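Amidohydrolase 3 domain-containing protein (PDB 3IGH) is of unknown specific function but probably hydrolyses carbon-nitrogen bonds other than peptide bonds, as a metal-dependent member of the amidohydrolase family. Local coordinates at residues A[81-86]-A[104-109]; A[139-144]-A[162-167]; A[393-398]-A[440-445]. One frame throughout, in Å; residues are numbered along the deposited sequence.

Contact 1 of 3, residues A[81-86]-A[104-109]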
ATOM      1  N   ASP A  81      13.670 -34.105  -4.847  1.00 35.85           N
ATOM      2  CA  ASP A  81      14.859 -34.046  -5.687  1.00 37.75           C
ATOM      3  C   ASP A  81      15.125 -35.431  -6.297  1.00 38.26           C
ATOM      4  O   ASP A  81      15.482 -36.374  -5.587  1.00 40.52           O
ATOM      5  CB  ASP A  81      16.050 -33.572  -4.840  1.00 39.62           C
ATOM      6  CG  ASP A  81      17.283 -33.240  -5.669  1.00 45.88           C
ATOM      7  OD1 ASP A  81      17.304 -33.506  -6.891  1.00 42.77           O
ATOM      8  OD2 ASP A  81      18.243 -32.695  -5.086  1.00 58.23           O
ATOM      9  N   LEU A  82      14.965 -35.529  -7.616  1.00 36.13           N
ATOM     10  CA  LEU A  82      15.142 -36.785  -8.345  1.00 38.12           C
ATOM     11  C   LEU A  82      16.454 -36.847  -9.125  1.00 42.16           C
ATOM     12  O   LEU A  82      16.677 -37.785  -9.897  1.00 39.10           O
ATOM     13  CB  LEU A  82      13.960 -37.034  -9.293  1.00 33.03           C
ATOM     14  CG  LEU A  82      12.546 -36.989  -8.702  1.00 45.84           C
ATOM     15  CD1 LEU A  82      11.509 -36.982  -9.824  1.00 33.84           C
ATOM     16  CD2 LEU A  82      12.299 -38.145  -7.736  1.00 40.25           C
ATOM     17  N   ARG A  83      17.318 -35.853  -8.929  1.00 38.25           N
ATOM     18  CA  ARG A  83      18.623 -35.842  -9.584  1.00 43.75           C
ATOM     19  C   ARG A  83      19.444 -37.023  -9.091  1.00 38.38           C
ATOM     20  O   ARG A  83      19.478 -37.307  -7.894  1.00 36.39           O
ATOM     21  CB  ARG A  83      19.370 -34.540  -9.296  1.00 44.08           C
ATOM     22  CG  ARG A  83      18.775 -33.324  -9.976  1.00 45.29           C
ATOM     23  CD  ARG A  83      19.525 -32.070  -9.582  1.00 42.50           C
ATOM     24  NE  ARG A  83      19.417 -31.819  -8.148  1.00 43.76           N
ATOM     25  CZ  ARG A  83      19.938 -30.763  -7.535  1.00 58.31           C
ATOM     26  NH1 ARG A  83      20.612 -29.856  -8.226  1.00 53.09           N
ATOM     27  NH2 ARG A  83      19.783 -30.613  -6.230  1.00 48.17           N
ATOM     28  N   GLY A  84      20.064 -37.732 -10.024  1.00 41.45           N
ATOM     29  CA  GLY A  84      20.879 -38.886  -9.674  1.00 45.54           C
ATOM     30  C   GLY A  84      20.137 -40.186  -9.402  1.00 51.33           C
ATOM     31  O   GLY A  84      20.777 -41.187  -9.078  1.00 52.91           O
ATOM     32  N   ALA A  85      18.804 -40.183  -9.515  1.00 47.46           N
ATOM     33  CA  ALA A  85      18.010 -41.413  -9.374  1.00 41.60           C
ATOM     34  C   ALA A  85      18.345 -42.364 -10.522  1.00 39.04           C
ATOM     35  O   ALA A  85      18.305 -41.979 -11.694  1.00 39.96           O
ATOM     36  CB  ALA A  85      16.510 -41.109  -9.338  1.00 39.10           C
ATOM     37  N   LYS A  86      18.702 -43.595 -10.168  1.00 46.00           N
ATOM     38  CA  LYS A  86      19.290 -44.533 -11.119  1.00 53.40           C
ATOM     39  C   LYS A  86      18.330 -45.606 -11.632  1.00 53.78           C
ATOM     40  O   LYS A  86      18.700 -46.396 -12.502  1.00 49.93           O
ATOM     41  CB  LYS A  86      20.546 -45.179 -10.516  1.00 58.12           C
ATOM     42  CG  LYS A  86      21.734 -44.227 -10.338  1.00 64.74           C
ATOM     43  CD  LYS A  86      22.188 -43.615 -11.668  1.00 59.94           C
ATOM     44  CE  LYS A  86      23.481 -42.826 -11.508  1.00 76.59           C
ATOM     45  NZ  LYS A  86      23.310 -41.609 -10.666  1.00 77.42           N
ATOM     46  N   PHE A 104       5.303 -32.710  -5.955  1.00 36.25           N
ATOM     47  CA  PHE A 104       6.053 -32.116  -7.054  1.00 33.93           C
ATOM     48  C   PHE A 104       7.497 -32.604  -6.972  1.00 32.00           C
ATOM     49  O   PHE A 104       8.081 -32.660  -5.889  1.00 33.66           O
ATOM     50  CB  PHE A 104       6.019 -30.582  -6.984  1.00 29.66           C
ATOM     51  CG  PHE A 104       4.683 -29.974  -7.327  1.00 34.62           C
ATOM     52  CD1 PHE A 104       4.251 -29.901  -8.650  1.00 38.79           C
ATOM     53  CD2 PHE A 104       3.872 -29.442  -6.327  1.00 46.12           C
ATOM     54  CE1 PHE A 104       3.020 -29.323  -8.971  1.00 38.89           C
ATOM     55  CE2 PHE A 104       2.639 -28.860  -6.636  1.00 41.28           C
ATOM     56  CZ  PHE A 104       2.215 -28.802  -7.963  1.00 34.68           C
ATOM     57  N   GLY A 105       8.059 -32.963  -8.119  1.00 35.86           N
ATOM     58  CA  GLY A 105       9.435 -33.415  -8.186  1.00 37.03           C
ATOM     59  C   GLY A 105      10.166 -32.776  -9.345  1.00 36.68           C
ATOM     60  O   GLY A 105       9.543 -32.210 -10.245  1.00 35.25           O
ATOM     61  N   PHE A 106      11.490 -32.884  -9.335  1.00 35.75           N
ATOM     62  CA  PHE A 106      12.312 -32.292 -10.394  1.00 32.44           C
ATOM     63  C   PHE A 106      13.619 -33.061 -10.555  1.00 30.03           C
ATOM     64  O   PHE A 106      14.075 -33.735  -9.628  1.00 35.24           O
ATOM     65  CB  PHE A 106      12.614 -30.804 -10.099  1.00 31.82           C
ATOM     66  CG  PHE A 106      13.711 -30.592  -9.077  1.00 31.18           C
ATOM     67  CD1 PHE A 106      15.031 -30.364  -9.482  1.00 43.86           C
ATOM     68  CD2 PHE A 106      13.429 -30.631  -7.717  1.00 35.52           C
ATOM     69  CE1 PHE A 106      16.048 -30.193  -8.544  1.00 37.68           C
ATOM     70  CE2 PHE A 106      14.433 -30.443  -6.775  1.00 38.27           C
ATOM     71  CZ  PHE A 106      15.746 -30.232  -7.189  1.00 38.49           C
ATOM     72  N   GLY A 107      14.224 -32.925 -11.733  1.00 32.00           N
ATOM     73  CA  GLY A 107      15.605 -33.333 -11.928  1.00 32.89           C
ATOM     74  C   GLY A 107      15.877 -34.733 -12.440  1.00 39.38           C
ATOM     75  O   GLY A 107      17.042 -35.114 -12.557  1.00 38.06           O
ATOM     76  N   TRP A 108      14.834 -35.506 -12.756  1.00 36.63           N
ATOM     77  CA  TRP A 108      15.056 -36.862 -13.282  1.00 34.31           C
ATOM     78  C   TRP A 108      15.607 -36.819 -14.697  1.00 31.70           C
ATOM     79  O   TRP A 108      15.416 -35.845 -15.421  1.00 34.30           O
ATOM     80  CB  TRP A 108      13.787 -37.744 -13.212  1.00 36.65           C
ATOM     81  CG  TRP A 108      12.624 -37.259 -14.050  1.00 32.40           C
ATOM     82  CD1 TRP A 108      11.564 -36.519 -13.605  1.00 33.17           C
ATOM     83  CD2 TRP A 108      12.396 -37.479 -15.454  1.00 32.01           C
ATOM     84  NE1 TRP A 108      10.707 -36.251 -14.639  1.00 33.00           N
ATOM     85  CE2 TRP A 108      11.181 -36.837 -15.782  1.00 36.00           C
ATOM     86  CE3 TRP A 108      13.093 -38.157 -16.464  1.00 33.44           C
ATOM     87  CZ2 TRP A 108      10.653 -36.844 -17.080  1.00 38.75           C
ATOM     88  CZ3 TRP A 108      12.567 -38.162 -17.751  1.00 39.05           C
ATOM     89  CH2 TRP A 108      11.357 -37.515 -18.048  1.00 36.66           C
ATOM     90  N   ASP A 109      16.270 -37.902 -15.101  1.00 34.07           N
ATOM     91  CA  ASP A 109      16.872 -37.991 -16.419  1.00 36.15           C
ATOM     92  C   ASP A 109      16.776 -39.447 -16.862  1.00 37.28           C
ATOM     93  O   ASP A 109      17.229 -40.337 -16.133  1.00 37.32           O
ATOM     94  CB  ASP A 109      18.347 -37.549 -16.331  1.00 38.95           C
ATOM     95  CG  ASP A 109      19.081 -37.584 -17.675  1.00 43.51           C
ATOM     96  OD1 ASP A 109      18.515 -37.979 -18.723  1.00 40.74           O
ATOM     97  OD2 ASP A 109      20.263 -37.179 -17.686  1.00 48.97           O
TER
HETATM   98  O   HOH W   1      17.417 -39.445 -12.783  1.00 33.94           O
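Asp81 OD1, 3.6 Å from Phe106 CZ, is gripped twice by Arg83. The backbone N of Arg83 reaches OD1 on its anti side at 3.1 Å, closing an Asx turn, while NE comes to its syn side. NH2 bonds Asp81 OD2 at 2.8 Å, nearly straight at 168°, so the guanidinium holds the carboxylate side-on in a salt bridge. A bend at chi3 (-63°) folds the arginine back and brings one face of its guanidinium over Phe106 CE1. Both charged groups lie close to the Phe106 ring, approaching it obliquely; the carboxylate plane is 18° from that of the ring.

Leu82 N donates to Phe106 O at 2.8 Å, almost in line with the carbonyl. Leu82 CD1 meets the edge of the Trp108 indole at CD1, 3.8 Å away, and Trp108 NE1 is taken by Ile131 O. Gly107 CA lies 3.7 Å from Arg83 CG; a CB there would clash. A water accepts from Asp109 N and also lies 2.9 Å from Ala85 O. Asp81 and Phe106 form a parallel beta bridge at the outer strand of a mixed sheet, and the chain leaves it through a type II beta turn from Leu82 to Ala85.

Contact 2 of 3, residues A[139-144]-A[162-167]. With SO4 (sulfate ion), chain P.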
ATOM      1  N   ALA A 139       7.683 -32.885 -18.463  1.00 32.49           N
ATOM      2  CA  ALA A 139       7.212 -33.446 -17.210  1.00 30.61           C
ATOM      3  C   ALA A 139       6.372 -34.695 -17.419  1.00 30.38           C
ATOM      4  O   ALA A 139       5.843 -34.925 -18.505  1.00 35.18           O
ATOM      5  CB  ALA A 139       6.416 -32.408 -16.427  1.00 32.60           C
ATOM      6  N   VAL A 140       6.267 -35.504 -16.370  1.00 37.45           N
ATOM      7  CA  VAL A 140       5.375 -36.661 -16.373  1.00 37.07           C
ATOM      8  C   VAL A 140       4.435 -36.540 -15.180  1.00 37.59           C
ATOM      9  O   VAL A 140       4.836 -36.086 -14.100  1.00 33.46           O
ATOM     10  CB  VAL A 140       6.140 -38.024 -16.327  1.00 37.05           C
ATOM     11  CG1 VAL A 140       5.191 -39.193 -16.607  1.00 39.34           C
ATOM     12  CG2 VAL A 140       7.266 -38.061 -17.345  1.00 39.74           C
ATOM     13  N   ALA A 141       3.182 -36.943 -15.384  1.00 38.31           N
ATOM     14  CA  ALA A 141       2.164 -36.886 -14.343  1.00 42.76           C
ATOM     15  C   ALA A 141       1.365 -38.192 -14.255  1.00 36.31           C
ATOM     16  O   ALA A 141       1.158 -38.860 -15.272  1.00 42.78           O
ATOM     17  CB  ALA A 141       1.235 -35.696 -14.602  1.00 36.82           C
ATOM     18  N   ASN A 142       0.938 -38.554 -13.044  1.00 39.80           N
ATOM     19  CA  ASN A 142       0.018 -39.678 -12.853  1.00 37.14           C
ATOM     20  C   ASN A 142      -1.458 -39.303 -13.120  1.00 38.80           C
ATOM     21  O   ASN A 142      -1.757 -38.145 -13.457  1.00 35.59           O
ATOM     22  CB  ASN A 142       0.234 -40.377 -11.492  1.00 33.37           C
ATOM     23  CG  ASN A 142      -0.212 -39.551 -10.279  1.00 44.09           C
ATOM     24  OD1 ASN A 142      -0.806 -38.465 -10.384  1.00 40.32           O
ATOM     25  ND2 ASN A 142       0.081 -40.088  -9.098  1.00 36.58           N
ATOM     26  N   ASP A 143      -2.356 -40.286 -12.990  1.00 41.52           N
ATOM     27  CA  ASP A 143      -3.797 -40.114 -13.243  1.00 45.28           C
ATOM     28  C   ASP A 143      -4.424 -38.965 -12.458  1.00 37.96           C
ATOM     29  O   ASP A 143      -5.111 -38.116 -13.035  1.00 43.45           O
ATOM     30  CB  ASP A 143      -4.562 -41.407 -12.914  1.00 49.93           C
ATOM     31  CG  ASP A 143      -4.365 -42.498 -13.957  1.00 62.58           C
ATOM     32  OD1 ASP A 143      -4.537 -43.686 -13.613  1.00 75.44           O
ATOM     33  OD2 ASP A 143      -4.050 -42.174 -15.118  1.00 58.67           O
ATOM     34  N   LYS A 144      -4.169 -38.946 -11.151  1.00 32.63           N
ATOM     35  CA  LYS A 144      -4.750 -37.953 -10.246  1.00 39.04           C
ATOM     36  C   LYS A 144      -4.361 -36.519 -10.605  1.00 43.23           C
ATOM     37  O   LYS A 144      -5.181 -35.597 -10.530  1.00 38.41           O
ATOM     38  CB  LYS A 144      -4.340 -38.250  -8.807  1.00 38.68           C
ATOM     39  CG  LYS A 144      -5.048 -39.447  -8.184  1.00 50.09           C
ATOM     40  CD  LYS A 144      -4.703 -39.569  -6.708  1.00 45.59           C
ATOM     41  CE  LYS A 144      -5.587 -40.595  -6.005  1.00 62.91           C
ATOM     42  NZ  LYS A 144      -5.268 -41.992  -6.415  1.00 69.32           N
ATOM     43  N   GLY A 162       1.731 -40.200 -20.109  1.00 49.06           N
ATOM     44  CA  GLY A 162       1.673 -39.100 -19.145  1.00 45.33           C
ATOM     45  C   GLY A 162       2.701 -38.011 -19.395  1.00 44.53           C
ATOM     46  O   GLY A 162       2.910 -37.155 -18.534  1.00 44.13           O
ATOM     47  N   ILE A 163       3.320 -38.036 -20.578  1.00 44.92           N
ATOM     48  CA  ILE A 163       4.405 -37.112 -20.936  1.00 45.06           C
ATOM     49  C   ILE A 163       3.871 -35.802 -21.497  1.00 46.00           C
ATOM     50  O   ILE A 163       3.104 -35.788 -22.466  1.00 44.97           O
ATOM     51  CB  ILE A 163       5.412 -37.757 -21.927  1.00 52.15           C
ATOM     52  CG1 ILE A 163       6.181 -38.886 -21.226  1.00 51.56           C
ATOM     53  CG2 ILE A 163       6.379 -36.707 -22.492  1.00 48.29           C
ATOM     54  CD1 ILE A 163       6.877 -39.854 -22.163  1.00 68.93           C
ATOM     55  N   ILE A 164       4.293 -34.705 -20.864  1.00 39.87           N
ATOM     56  CA  ILE A 164       3.818 -33.367 -21.160  1.00 39.28           C
ATOM     57  C   ILE A 164       5.031 -32.514 -21.553  1.00 40.34           C
ATOM     58  O   ILE A 164       5.998 -32.415 -20.792  1.00 38.84           O
ATOM     59  CB  ILE A 164       3.144 -32.748 -19.901  1.00 43.30           C
ATOM     60  CG1 ILE A 164       2.048 -33.670 -19.343  1.00 42.91           C
ATOM     61  CG2 ILE A 164       2.561 -31.396 -20.218  1.00 43.04           C
ATOM     62  CD1 ILE A 164       1.744 -33.443 -17.869  1.00 46.44           C
ATOM     63  N   LYS A 165       4.970 -31.895 -22.730  1.00 38.16           N
ATOM     64  CA  LYS A 165       6.089 -31.100 -23.240  1.00 45.92           C
ATOM     65  C   LYS A 165       5.614 -29.890 -24.032  1.00 47.49           C
ATOM     66  O   LYS A 165       4.421 -29.753 -24.308  1.00 49.91           O
ATOM     67  CB  LYS A 165       7.029 -31.966 -24.095  1.00 49.58           C
ATOM     68  CG  LYS A 165       6.374 -32.616 -25.314  1.00 54.36           C
ATOM     69  CD  LYS A 165       7.321 -33.602 -25.995  1.00 60.51           C
ATOM     70  CE  LYS A 165       6.684 -34.238 -27.223  1.00 71.50           C
ATOM     71  NZ  LYS A 165       6.457 -33.246 -28.308  1.00 67.61           N
ATOM     72  N   GLU A 166       6.564 -29.021 -24.377  1.00 49.71           N
ATOM     73  CA  GLU A 166       6.335 -27.831 -25.208  1.00 51.07           C
ATOM     74  C   GLU A 166       5.170 -26.961 -24.723  1.00 53.76           C
ATOM     75  O   GLU A 166       5.186 -26.502 -23.575  1.00 51.52           O
ATOM     76  CB  GLU A 166       6.234 -28.212 -26.694  1.00 56.06           C
ATOM     77  CG  GLU A 166       7.531 -28.835 -27.248  1.00 57.63           C
ATOM     78  CD  GLU A 166       7.406 -29.332 -28.688  1.00 69.57           C
ATOM     79  OE1 GLU A 166       6.841 -28.607 -29.537  1.00 82.05           O
ATOM     80  OE2 GLU A 166       7.892 -30.449 -28.973  1.00 87.73           O
ATOM     81  N   LYS A 167       4.154 -26.755 -25.561  1.00 47.77           N
ATOM     82  CA  LYS A 167       3.059 -25.862 -25.184  1.00 53.72           C
ATOM     83  C   LYS A 167       2.070 -26.488 -24.202  1.00 48.85           C
ATOM     84  O   LYS A 167       1.368 -25.764 -23.499  1.00 46.66           O
ATOM     85  CB  LYS A 167       2.350 -25.260 -26.403  1.00 51.59           C
ATOM     86  CG  LYS A 167       1.514 -26.220 -27.221  1.00 64.33           C
ATOM     87  CD  LYS A 167       0.809 -25.466 -28.347  1.00 72.92           C
ATOM     88  CE  LYS A 167       0.189 -26.410 -29.365  1.00 91.34           C
ATOM     89  NZ  LYS A 167      -0.942 -27.200 -28.797  1.00 99.65           N
TER
HETATM   90  S   SO4 P  15      -1.878 -29.759 -31.893  0.50 58.74           S
HETATM   91  O1  SO4 P  15      -1.007 -29.088 -30.936  0.50 49.93           O
HETATM   92  O2  SO4 P  15      -1.886 -31.196 -31.645  0.50 62.61           O
HETATM   93  O3  SO4 P  15      -3.240 -29.249 -31.755  0.50 55.58           O
HETATM   94  O4  SO4 P  15      -1.385 -29.495 -33.243  0.50 61.38           O
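Strands 139-141 and 163-165 run antiparallel, 4.8 Å apart at closest approach and at 143°, with Ala139 and Ile164 as a hydrogen-bonded pair and Val140 and Ile163 as a non-hydrogen-bonded one. The second strand enters through a G1 beta bulge, in which Gly162 and Ile163 both face Asp158. Gly162 has a positive phi, and a CB on it would run into Ala141 O.

Ala139 and Ile164 exchange two bonds, N to O at 2.9 Å from Ala139 and 2.8 Å from Ile164. Beside the bulge the pairing is slacker: Ala141 N reaches Gly162 O at 3.2 Å, tilted 25° from the carbonyl plane. Ala141 O is buried with no partner in the model.

On one face of the sheet Val140 CG2, anti to the carbonyl carbon, touches Ile163 CG1 at 4.1 Å, and Trp116 lies against Ile163. On the other, Ile164 sends its CD1 to the methyl of Ala141, 4.0 Å away, where Phe130 and Leu146 close round them. Lys165 NZ bridges to Glu166 OE2 through a weak hydrogen bond and also forms a salt bridge with Asp156. Lys167 NZ donates to O1 of a sulfate, probably picked up from the crystallisation solution, at 2.9 Å.

Contact 3 of 3, residues A[393-398]-A[440-445]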
ATOM      1  N   ALA A 393      26.135   1.555 -16.794  1.00 39.44           N
ATOM      2  CA  ALA A 393      24.837   1.504 -16.110  1.00 38.60           C
ATOM      3  C   ALA A 393      24.946   1.146 -14.638  1.00 38.27           C
ATOM      4  O   ALA A 393      25.921   0.520 -14.208  1.00 34.13           O
ATOM      5  CB  ALA A 393      23.906   0.520 -16.813  1.00 35.55           C
ATOM      6  N   GLU A 394      23.933   1.547 -13.870  1.00 34.12           N
ATOM      7  CA  GLU A 394      23.734   0.992 -12.539  1.00 37.19           C
ATOM      8  C   GLU A 394      23.475  -0.505 -12.696  1.00 38.16           C
ATOM      9  O   GLU A 394      22.651  -0.924 -13.510  1.00 35.21           O
ATOM     10  CB  GLU A 394      22.556   1.664 -11.844  1.00 41.60           C
ATOM     11  CG  GLU A 394      22.509   1.390 -10.363  1.00 54.14           C
ATOM     12  CD  GLU A 394      23.369   2.353  -9.560  1.00 63.86           C
ATOM     13  OE1 GLU A 394      24.274   1.882  -8.832  1.00 56.76           O
ATOM     14  OE2 GLU A 394      23.133   3.576  -9.654  1.00 65.31           O
ATOM     15  N   LEU A 395      24.223  -1.301 -11.944  1.00 35.07           N
ATOM     16  CA  LEU A 395      24.208  -2.744 -12.106  1.00 33.69           C
ATOM     17  C   LEU A 395      23.849  -3.392 -10.776  1.00 32.99           C
ATOM     18  O   LEU A 395      24.451  -3.083  -9.750  1.00 33.51           O
ATOM     19  CB  LEU A 395      25.591  -3.207 -12.568  1.00 36.36           C
ATOM     20  CG  LEU A 395      25.831  -4.626 -13.077  1.00 40.32           C
ATOM     21  CD1 LEU A 395      25.222  -4.813 -14.451  1.00 43.13           C
ATOM     22  CD2 LEU A 395      27.328  -4.877 -13.150  1.00 50.04           C
ATOM     23  N   GLY A 396      22.861  -4.283 -10.797  1.00 28.41           N
ATOM     24  CA  GLY A 396      22.477  -5.026  -9.604  1.00 31.20           C
ATOM     25  C   GLY A 396      22.737  -6.503  -9.807  1.00 27.98           C
ATOM     26  O   GLY A 396      22.682  -6.992 -10.935  1.00 33.89           O
ATOM     27  N   PHE A 397      23.033  -7.214  -8.719  1.00 28.40           N
ATOM     28  CA  PHE A 397      23.254  -8.658  -8.802  1.00 27.55           C
ATOM     29  C   PHE A 397      22.014  -9.400  -8.328  1.00 28.34           C
ATOM     30  O   PHE A 397      21.279  -8.940  -7.445  1.00 28.40           O
ATOM     31  CB  PHE A 397      24.455  -9.091  -7.947  1.00 33.19           C
ATOM     32  CG  PHE A 397      25.809  -8.845  -8.588  1.00 32.19           C
ATOM     33  CD1 PHE A 397      25.929  -8.230  -9.832  1.00 28.48           C
ATOM     34  CD2 PHE A 397      26.970  -9.214  -7.911  1.00 35.06           C
ATOM     35  CE1 PHE A 397      27.176  -8.001 -10.404  1.00 31.66           C
ATOM     36  CE2 PHE A 397      28.218  -8.985  -8.465  1.00 28.60           C
ATOM     37  CZ  PHE A 397      28.321  -8.374  -9.722  1.00 34.82           C
ATOM     38  N   SER A 398      21.816 -10.577  -8.899  1.00 29.40           N
ATOM     39  CA  SER A 398      20.686 -11.407  -8.567  1.00 30.84           C
ATOM     40  C   SER A 398      21.004 -12.859  -8.896  1.00 28.63           C
ATOM     41  O   SER A 398      22.020 -13.150  -9.516  1.00 28.06           O
ATOM     42  CB  SER A 398      19.461 -10.953  -9.364  1.00 32.72           C
ATOM     43  OG  SER A 398      19.738 -10.842 -10.746  1.00 34.62           O
ATOM     44  N   LEU A 440      30.348  -6.685  -4.030  1.00 30.76           N
ATOM     45  CA  LEU A 440      29.517  -6.408  -2.856  1.00 34.02           C
ATOM     46  C   LEU A 440      28.675  -5.149  -3.028  1.00 33.76           C
ATOM     47  O   LEU A 440      27.522  -5.117  -2.608  1.00 31.13           O
ATOM     48  CB  LEU A 440      30.352  -6.358  -1.563  1.00 32.16           C
ATOM     49  CG  LEU A 440      31.048  -7.685  -1.221  1.00 36.03           C
ATOM     50  CD1 LEU A 440      31.827  -7.569   0.089  1.00 35.32           C
ATOM     51  CD2 LEU A 440      30.075  -8.880  -1.166  1.00 33.02           C
ATOM     52  N   HIS A 441      29.248  -4.130  -3.663  1.00 31.05           N
ATOM     53  CA  HIS A 441      28.500  -2.925  -4.012  1.00 31.50           C
ATOM     54  C   HIS A 441      27.307  -3.243  -4.924  1.00 28.68           C
ATOM     55  O   HIS A 441      26.203  -2.740  -4.697  1.00 31.51           O
ATOM     56  CB  HIS A 441      29.417  -1.897  -4.685  1.00 27.58           C
ATOM     57  CG  HIS A 441      28.692  -0.705  -5.233  1.00 32.65           C
ATOM     58  ND1 HIS A 441      28.333   0.374  -4.450  1.00 34.64           N
ATOM     59  CD2 HIS A 441      28.267  -0.418  -6.486  1.00 40.26           C
ATOM     60  CE1 HIS A 441      27.718   1.272  -5.198  1.00 38.84           C
ATOM     61  NE2 HIS A 441      27.663   0.815  -6.437  1.00 38.85           N
ATOM     62  N   SER A 442      27.537  -4.074  -5.947  1.00 28.66           N
ATOM     63  CA  SER A 442      26.491  -4.442  -6.903  1.00 31.17           C
ATOM     64  C   SER A 442      25.378  -5.252  -6.254  1.00 32.82           C
ATOM     65  O   SER A 442      24.209  -5.110  -6.616  1.00 32.35           O
ATOM     66  CB  SER A 442      27.078  -5.208  -8.091  1.00 31.85           C
ATOM     67  OG  SER A 442      27.977  -4.396  -8.826  1.00 37.52           O
ATOM     68  N   TYR A 443      25.748  -6.061  -5.263  1.00 28.64           N
ATOM     69  CA  TYR A 443      24.820  -6.934  -4.561  1.00 32.05           C
ATOM     70  C   TYR A 443      24.118  -6.250  -3.372  1.00 30.44           C
ATOM     71  O   TYR A 443      23.337  -6.876  -2.651  1.00 29.63           O
ATOM     72  CB  TYR A 443      25.582  -8.156  -4.068  1.00 28.80           C
ATOM     73  CG  TYR A 443      24.878  -9.482  -4.252  1.00 32.46           C
ATOM     74  CD1 TYR A 443      25.618 -10.643  -4.450  1.00 29.97           C
ATOM     75  CD2 TYR A 443      23.486  -9.587  -4.219  1.00 24.65           C
ATOM     76  CE1 TYR A 443      24.999 -11.873  -4.609  1.00 27.50           C
ATOM     77  CE2 TYR A 443      22.851 -10.821  -4.386  1.00 24.59           C
ATOM     78  CZ  TYR A 443      23.620 -11.966  -4.582  1.00 32.91           C
ATOM     79  OH  TYR A 443      23.020 -13.205  -4.741  1.00 29.81           O
ATOM     80  N   THR A 444      24.413  -4.977  -3.141  1.00 30.06           N
ATOM     81  CA  THR A 444      23.764  -4.246  -2.056  1.00 31.16           C
ATOM     82  C   THR A 444      23.129  -2.969  -2.610  1.00 31.22           C
ATOM     83  O   THR A 444      21.943  -2.967  -2.981  1.00 30.67           O
ATOM     84  CB  THR A 444      24.741  -3.962  -0.869  1.00 32.67           C
ATOM     85  OG1 THR A 444      25.895  -3.264  -1.355  1.00 32.76           O
ATOM     86  CG2 THR A 444      25.189  -5.265  -0.196  1.00 29.40           C
ATOM     87  N   TYR A 445      23.917  -1.898  -2.704  1.00 31.29           N
ATOM     88  CA  TYR A 445      23.415  -0.624  -3.219  1.00 32.26           C
ATOM     89  C   TYR A 445      23.045  -0.694  -4.704  1.00 29.29           C
ATOM     90  O   TYR A 445      22.064  -0.084  -5.117  1.00 29.10           O
ATOM     91  CB  TYR A 445      24.421   0.498  -2.957  1.00 31.66           C
ATOM     92  CG  TYR A 445      23.961   1.896  -3.320  1.00 40.04           C
ATOM     93  CD1 TYR A 445      22.985   2.554  -2.570  1.00 38.00           C
ATOM     94  CD2 TYR A 445      24.536   2.574  -4.398  1.00 42.39           C
ATOM     95  CE1 TYR A 445      22.578   3.849  -2.902  1.00 40.43           C
ATOM     96  CE2 TYR A 445      24.142   3.864  -4.737  1.00 42.41           C
ATOM     97  CZ  TYR A 445      23.169   4.496  -3.984  1.00 37.04           C
ATOM     98  OH  TYR A 445      22.780   5.768  -4.323  1.00 48.51           O
TER
HETATM   99  O   HOH W   2      27.172  -1.981  -9.473  1.00 58.32           O
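One face of the Phe397 ring carries Ser442 CB, which sits 3.6 Å from the ring centroid and close to the ring normal, a CH-pi contact almost over the middle. At the edge of the same ring, close to its plane, lies Tyr443 CD1, 4.0 Å from Phe397 CD2. The two aromatic rings make an offset edge-to-face pair, with centroids 5.9 Å apart and planes at 72°: Phe397 offers its edge and Tyr443 its face. That tyrosine face also takes Phe397 CB, 3.7 Å from Tyr443 CG, in a second CH-pi contact toward the ring's rim. Phe397 therefore touches consecutive residues of the helix with different parts of its side chain. Its chi1 of -80° sets CG beside the backbone N and anti to the carbonyl carbon, laying the ring against the serine.

In the TIM-barrel setting of the amidohydrolase family, this is a strand crossed by a helix: segments 395-397 and 440-445 stand at 87°, 5.9 Å apart at closest approach. The helix opens into a wider pi-type turn at 442-445. Phe397 N donates to Ser442 O at 3.2 Å, coming from well above the carbonyl plane, and Ser447 OG is a further donor to that oxygen.

An alanine in place of Phe397 is likely to leave Ser442 CB without the ring beneath it and Tyr443 without the phenylalanine edge, opening a gap between strand and helix. Val360 and Ala415 also pack against the phenylalanine, and Phe63 adds another edge-to-face partner to Tyr443. A water donates both to Leu395 O and to Ser442 OG, bridging strand and helix, while that hydroxyl is also bonded to Asp438 O. Just before Leu395, the Glu394 carboxylate approaches His441 and Tyr445, its OE1 4.3 Å from His441 NE2.

Overall arrangement
Contacts 1 and 2 belong to the same mixed sheet: contact 1 joins an outermost strand to strand 103-108, and contact 2 pairs strands farther across it. They touch directly, Trp108 CZ2 lying 3.6 Å from Val140 CG2. Contact 3 is apart, on the opposite side of the chain's centre, its own centre about 34 Å from that of contact 1 and about 39 Å from that of contact 2. The chemistry follows the place. Contact 1, partly buried, sets a salt bridge beside an aromatic ring; contact 2 is buried and relies on backbone pairing and aliphatic side chains; contact 3, also buried and nearest the chain's centre, joins helix to strand largely through aromatic packing.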